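Local coordinates for protein spherulin-4 (Aspergillus clavatus, PDB 5C5G) that is probably a glycoside hydrolase that binds N-acetyl-D-galactosamine and, like its Aspergillus fumigatus counterpart, acts in galactosaminogalactan biosynthesis, at residues A[4-16]-A[238-252]. Residues are numbered along the deposited sequence; the frame is centred on the assembly and turned at random.
Sequences MGPKSKVFVPLYV and YAGFGGQWSEFVDLM. With EDO (1,2-ethanediol), chain C; EDO (1,2-ethanediol), chain B.
Val10 lays its two methyls against Trp245, Phe248, Val249 and selenomethionine Met252 of helix 245-252. CG1, anti to the backbone N, reaches CH2 of Trp245 and CE2 of Phe248, the latter at 4.1 Å, while CG2 lies 3.8 Å from CB of Met252. Two residues on, Val12 CG2 meets Trp245 CH2 at the indole's edge, the two side chains crossing at about a right angle. Strand 9-13 and helix 245-252 run roughly antiparallel, at 149° and 9.3 Å apart at closest approach. The strand is the first of the closed eight-stranded parallel barrel, and the helix, the chain's last, packs against it, as expected of a TIM barrel. Within 238-252, Val249 CG2 from the helix and Phe241 CD2 from the preceding loop lie over opposite faces of the indole, which would limit its rotation; its NE1 bonds to the carbonyl of Pro25.

At the helix C-terminus, water 1 accepts from Ser8 N and donates to Met252 O (2.7 Å), satisfying both backbone groups.

Around Pro13 and Tyr15 the contact is mixed, aromatic and apolar packing with one weak backbone bond, Tyr15 N to Tyr238 O (2.9 Å, 130° at the hydrogen). Tyr15 CD2 approaches Tyr238 CB at 3.6 Å. The two side chains lie alongside and point the same way, yet their ring planes are turned 77° apart, an oblique pair. Pro13 CG touches Tyr238 CD1 (3.5 Å), and Pro13 CB lies over one face of the Tyr15 ring. An ethanediol, probably from crystallisation, shares a hydrogen bond with Tyr15 OH (2.7 Å). Apolar packing thus fixes strand against helix, while the tyrosine packing and weak backbone bond hold Tyr15, which binds N-acetyl-D-galactosamine in another structure of this protein, beside Tyr238, whose OH bonds to Glu172 of that site.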
loop_
_atom_site.group_PDB
_atom_site.type_symbol
_atom_site.label_atom_id
_atom_site.label_comp_id
_atom_site.label_asym_id
_atom_site.label_seq_id
_atom_site.Cartn_x
_atom_site.Cartn_y
_atom_site.Cartn_z
HETATM N N MSE A 4 0.729 19.465 11.893
HETATM C CA MSE A 4 0.291 18.759 10.704
HETATM C C MSE A 4 -0.891 17.832 10.933
HETATM O O MSE A 4 -1.367 17.195 9.988
HETATM C CB MSE A 4 1.451 17.958 10.142
HETATM C CG MSE A 4 2.551 18.823 9.587
HETATM SE SE MSE A 4 2.052 19.782 7.987
HETATM C CE MSE A 4 1.933 18.276 6.744
ATOM N N GLY A 5 -1.376 17.750 12.159
ATOM C CA GLY A 5 -2.509 16.885 12.440
ATOM C C GLY A 5 -2.074 15.438 12.609
ATOM O O GLY A 5 -0.895 15.131 12.829
ATOM N N PRO A 6 -3.036 14.517 12.533
ATOM C CA PRO A 6 -2.714 13.113 12.804
ATOM C C PRO A 6 -1.610 12.579 11.883
ATOM O O PRO A 6 -1.583 12.896 10.701
ATOM C CB PRO A 6 -4.028 12.390 12.521
ATOM C CG PRO A 6 -5.087 13.429 12.544
ATOM C CD PRO A 6 -4.456 14.729 12.210
ATOM N N LYS A 7 -0.711 11.791 12.451
ATOM C CA LYS A 7 0.309 11.123 11.680
ATOM C C LYS A 7 -0.305 10.046 10.790
ATOM O O LYS A 7 -1.299 9.388 11.150
ATOM C CB LYS A 7 1.321 10.494 12.636
ATOM C CG LYS A 7 2.652 10.152 11.998
ATOM C CD LYS A 7 3.693 11.244 12.252
ATOM C CE LYS A 7 5.071 10.840 11.728
ATOM N NZ LYS A 7 5.895 10.066 12.711
ATOM N N SER A 8 0.315 9.871 9.637
ATOM C CA SER A 8 -0.039 8.826 8.687
ATOM C C SER A 8 1.195 8.021 8.330
ATOM O O SER A 8 2.336 8.495 8.430
ATOM C CB SER A 8 -0.627 9.429 7.422
ATOM O OG SER A 8 -1.845 10.103 7.718
ATOM N N LYS A 9 0.946 6.795 7.892
ATOM C CA LYS A 9 1.966 5.951 7.299
ATOM C C LYS A 9 2.202 6.365 5.863
ATOM O O LYS A 9 1.270 6.753 5.162
ATOM C CB LYS A 9 1.508 4.504 7.326
ATOM C CG LYS A 9 1.201 3.990 8.722
ATOM C CD LYS A 9 0.581 2.602 8.693
ATOM C CE LYS A 9 0.213 2.105 10.091
ATOM N NZ LYS A 9 -0.679 3.050 10.821
ATOM N N VAL A 10 3.446 6.235 5.424
ATOM C CA VAL A 10 3.759 6.382 4.013
ATOM C C VAL A 10 3.441 5.061 3.311
ATOM O O VAL A 10 4.018 4.020 3.643
ATOM C CB VAL A 10 5.234 6.773 3.802
ATOM C CG1 VAL A 10 5.583 6.773 2.332
ATOM C CG2 VAL A 10 5.514 8.145 4.418
ATOM N N PHE A 11 2.500 5.107 2.379
ATOM C CA PHE A 11 2.120 3.937 1.593
ATOM C C PHE A 11 2.937 3.959 0.314
ATOM O O PHE A 11 3.000 4.992 -0.362
ATOM C CB PHE A 11 0.643 4.015 1.280
ATOM C CG PHE A 11 0.139 2.852 0.524
ATOM C CD1 PHE A 11 -0.075 1.638 1.149
ATOM C CD2 PHE A 11 -0.109 2.952 -0.817
ATOM C CE1 PHE A 11 -0.540 0.554 0.430
ATOM C CE2 PHE A 11 -0.568 1.875 -1.533
ATOM C CZ PHE A 11 -0.777 0.682 -0.911
ATOM N N VAL A 12 3.583 2.849 -0.015
ATOM C CA VAL A 12 4.505 2.800 -1.147
ATOM C C VAL A 12 4.140 1.637 -2.058
ATOM O O VAL A 12 4.435 0.479 -1.731
ATOM C CB VAL A 12 5.966 2.638 -0.698
ATOM C CG1 VAL A 12 6.905 2.865 -1.881
ATOM C CG2 VAL A 12 6.297 3.620 0.440
ATOM N N PRO A 13 3.486 1.916 -3.190
ATOM C CA PRO A 13 3.277 0.859 -4.182
ATOM C C PRO A 13 4.569 0.726 -4.957
ATOM O O PRO A 13 4.811 1.444 -5.923
ATOM C CB PRO A 13 2.123 1.379 -5.026
ATOM C CG PRO A 13 2.110 2.848 -4.809
ATOM C CD PRO A 13 2.874 3.196 -3.589
ATOM N N LEU A 14 5.433 -0.167 -4.505
ATOM C CA LEU A 14 6.809 -0.215 -4.974
ATOM C C LEU A 14 6.911 -1.145 -6.164
ATOM O O LEU A 14 7.452 -2.251 -6.077
ATOM C CB LEU A 14 7.746 -0.647 -3.841
ATOM C CG LEU A 14 9.239 -0.590 -4.150
ATOM C CD1 LEU A 14 9.666 0.840 -4.409
ATOM C CD2 LEU A 14 10.044 -1.176 -3.019
ATOM N N TYR A 15 6.357 -0.703 -7.281
ATOM C CA TYR A 15 6.330 -1.530 -8.491
ATOM C C TYR A 15 7.491 -1.108 -9.393
ATOM O O TYR A 15 7.370 -1.047 -10.614
ATOM C CB TYR A 15 4.981 -1.435 -9.221
ATOM C CG TYR A 15 3.764 -1.674 -8.347
ATOM C CD1 TYR A 15 3.865 -2.298 -7.104
ATOM C CD2 TYR A 15 2.520 -1.227 -8.746
ATOM C CE1 TYR A 15 2.760 -2.496 -6.318
ATOM C CE2 TYR A 15 1.392 -1.420 -7.948
ATOM C CZ TYR A 15 1.537 -2.045 -6.722
ATOM O OH TYR A 15 0.433 -2.220 -5.917
ATOM N N VAL A 16 8.582 -0.740 -8.753
ATOM C CA VAL A 16 9.861 -0.460 -9.371
ATOM C C VAL A 16 10.631 -1.759 -9.428
ATOM O O VAL A 16 10.771 -2.425 -8.420
ATOM C CB VAL A 16 10.650 0.505 -8.451
ATOM C CG1 VAL A 16 12.000 0.832 -9.024
ATOM C CG2 VAL A 16 9.855 1.791 -8.187
ATOM N N TYR A 238 3.919 4.352 -10.238
ATOM C CA TYR A 238 4.263 3.335 -9.244
ATOM C C TYR A 238 5.567 2.645 -9.575
ATOM O O TYR A 238 5.962 1.706 -8.885
ATOM C CB TYR A 238 3.151 2.287 -9.108
ATOM C CG TYR A 238 1.772 2.874 -8.886
ATOM C CD1 TYR A 238 1.578 3.962 -8.055
ATOM C CD2 TYR A 238 0.671 2.329 -9.520
ATOM C CE1 TYR A 238 0.311 4.493 -7.860
ATOM C CE2 TYR A 238 -0.599 2.848 -9.326
ATOM C CZ TYR A 238 -0.766 3.932 -8.492
ATOM O OH TYR A 238 -2.024 4.480 -8.303
ATOM N N ALA A 239 6.260 3.113 -10.610
ATOM C CA ALA A 239 7.471 2.444 -11.072
ATOM C C ALA A 239 8.663 3.374 -11.092
ATOM O O ALA A 239 9.691 3.052 -11.692
ATOM C CB ALA A 239 7.249 1.827 -12.439
ATOM N N GLY A 240 8.552 4.481 -10.384
ATOM C CA GLY A 240 9.644 5.420 -10.254
ATOM C C GLY A 240 9.288 6.368 -9.134
ATOM O O GLY A 240 8.158 6.374 -8.643
ATOM N N PHE A 241 10.252 7.184 -8.749
ATOM C CA PHE A 241 10.088 8.145 -7.673
ATOM C C PHE A 241 9.834 9.528 -8.223
ATOM O O PHE A 241 10.528 9.975 -9.132
ATOM C CB PHE A 241 11.327 8.123 -6.778
ATOM C CG PHE A 241 11.504 6.816 -6.070
ATOM C CD1 PHE A 241 12.196 5.778 -6.663
ATOM C CD2 PHE A 241 10.911 6.596 -4.852
ATOM C CE1 PHE A 241 12.309 4.547 -6.019
ATOM C CE2 PHE A 241 11.025 5.380 -4.214
ATOM C CZ PHE A 241 11.730 4.360 -4.795
ATOM N N GLY A 242 8.839 10.205 -7.664
ATOM C CA GLY A 242 8.505 11.543 -8.102
ATOM C C GLY A 242 9.562 12.547 -7.711
ATOM O O GLY A 242 10.372 12.318 -6.805
ATOM N N GLY A 243 9.534 13.690 -8.380
ATOM C CA GLY A 243 10.517 14.722 -8.142
ATOM C C GLY A 243 10.495 15.348 -6.766
ATOM O O GLY A 243 11.464 16.010 -6.397
ATOM N N GLN A 244 9.413 15.152 -6.017
ATOM C CA GLN A 244 9.304 15.685 -4.658
ATOM C C GLN A 244 9.098 14.573 -3.640
ATOM O O GLN A 244 8.523 14.778 -2.586
ATOM C CB GLN A 244 8.180 16.719 -4.586
ATOM C CG GLN A 244 8.533 17.958 -5.410
ATOM C CD GLN A 244 7.438 18.988 -5.428
ATOM O OE1 GLN A 244 7.036 19.499 -4.384
ATOM N NE2 GLN A 244 6.932 19.285 -6.618
ATOM N N TRP A 245 9.577 13.378 -3.967
ATOM C CA TRP A 245 9.456 12.239 -3.066
ATOM C C TRP A 245 10.061 12.523 -1.685
ATOM O O TRP A 245 9.422 12.290 -0.658
ATOM C CB TRP A 245 10.113 11.032 -3.726
ATOM C CG TRP A 245 10.403 9.855 -2.839
ATOM C CD1 TRP A 245 11.633 9.392 -2.504
ATOM C CD2 TRP A 245 9.457 8.983 -2.218
ATOM N NE1 TRP A 245 11.521 8.277 -1.712
ATOM C CE2 TRP A 245 10.194 8.012 -1.514
ATOM C CE3 TRP A 245 8.067 8.931 -2.181
ATOM C CZ2 TRP A 245 9.584 7.001 -0.771
ATOM C CZ3 TRP A 245 7.462 7.922 -1.435
ATOM C CH2 TRP A 245 8.224 6.967 -0.762
ATOM N N SER A 246 11.277 13.047 -1.642
ATOM C CA SER A 246 11.910 13.295 -0.352
ATOM C C SER A 246 11.135 14.364 0.426
ATOM O O SER A 246 11.002 14.266 1.640
ATOM C CB SER A 246 13.388 13.668 -0.505
ATOM O OG SER A 246 13.550 14.789 -1.337
ATOM N N GLU A 247 10.653 15.392 -0.273
ATOM C CA GLU A 247 9.882 16.455 0.361
ATOM C C GLU A 247 8.569 15.905 0.916
ATOM O O GLU A 247 8.168 16.254 2.020
ATOM C CB GLU A 247 9.608 17.600 -0.620
ATOM C CG GLU A 247 10.826 18.439 -0.954
ATOM C CD GLU A 247 11.689 17.885 -2.082
ATOM O OE1 GLU A 247 11.496 16.751 -2.563
ATOM O OE2 GLU A 247 12.614 18.620 -2.488
ATOM N N PHE A 248 7.900 15.056 0.147
ATOM C CA PHE A 248 6.690 14.408 0.612
ATOM C C PHE A 248 6.945 13.634 1.905
ATOM O O PHE A 248 6.218 13.792 2.876
ATOM C CB PHE A 248 6.133 13.490 -0.491
ATOM C CG PHE A 248 5.126 12.486 -0.014
ATOM C CD1 PHE A 248 3.950 12.878 0.596
ATOM C CD2 PHE A 248 5.371 11.140 -0.154
ATOM C CE1 PHE A 248 3.042 11.926 1.049
ATOM C CE2 PHE A 248 4.459 10.202 0.284
ATOM C CZ PHE A 248 3.302 10.603 0.891
ATOM N N VAL A 249 7.980 12.800 1.928
ATOM C CA VAL A 249 8.227 12.014 3.121
ATOM C C VAL A 249 8.622 12.925 4.295
ATOM O O VAL A 249 8.214 12.683 5.428
ATOM C CB VAL A 249 9.241 10.899 2.875
ATOM C CG1 VAL A 249 9.436 10.086 4.152
ATOM C CG2 VAL A 249 8.745 9.996 1.764
ATOM N N ASP A 250 9.380 13.987 4.037
ATOM C CA ASP A 250 9.713 14.942 5.093
ATOM C C ASP A 250 8.439 15.523 5.718
ATOM O O ASP A 250 8.362 15.728 6.928
ATOM C CB ASP A 250 10.569 16.110 4.561
ATOM C CG ASP A 250 12.030 15.738 4.327
ATOM O OD1 ASP A 250 12.470 14.650 4.747
ATOM O OD2 ASP A 250 12.751 16.568 3.728
ATOM N N LEU A 251 7.446 15.810 4.890
ATOM C CA LEU A 251 6.198 16.368 5.392
ATOM C C LEU A 251 5.413 15.322 6.166
ATOM O O LEU A 251 4.729 15.635 7.142
ATOM C CB LEU A 251 5.347 16.891 4.236
ATOM C CG LEU A 251 5.900 18.164 3.616
ATOM C CD1 LEU A 251 5.244 18.386 2.260
ATOM C CD2 LEU A 251 5.679 19.365 4.539
HETATM N N MSE A 252 5.510 14.069 5.753
HETATM C CA MSE A 252 4.885 12.983 6.495
HETATM C C MSE A 252 5.548 12.805 7.860
HETATM O O MSE A 252 4.887 12.395 8.817
HETATM C CB MSE A 252 4.900 11.693 5.672
HETATM C CG MSE A 252 4.059 11.829 4.401
HETATM SE SE MSE A 252 2.140 11.690 4.749
HETATM C CE MSE A 252 2.090 9.779 4.991
HETATM C C1 EDO C . 6.645 3.867 -5.368
HETATM O O1 EDO C . 6.918 3.506 -6.720
HETATM C C2 EDO C . 7.708 4.869 -4.949
HETATM O O2 EDO C . 7.505 6.103 -5.636
HETATM C C1 EDO B . -1.746 1.477 -5.325
HETATM O O1 EDO B . -3.100 1.518 -4.842
HETATM C C2 EDO B . -1.583 0.730 -6.647
HETATM O O2 EDO B . -1.752 -0.689 -6.495
HETATM O O HOH W 1 2.321 11.542 8.447
#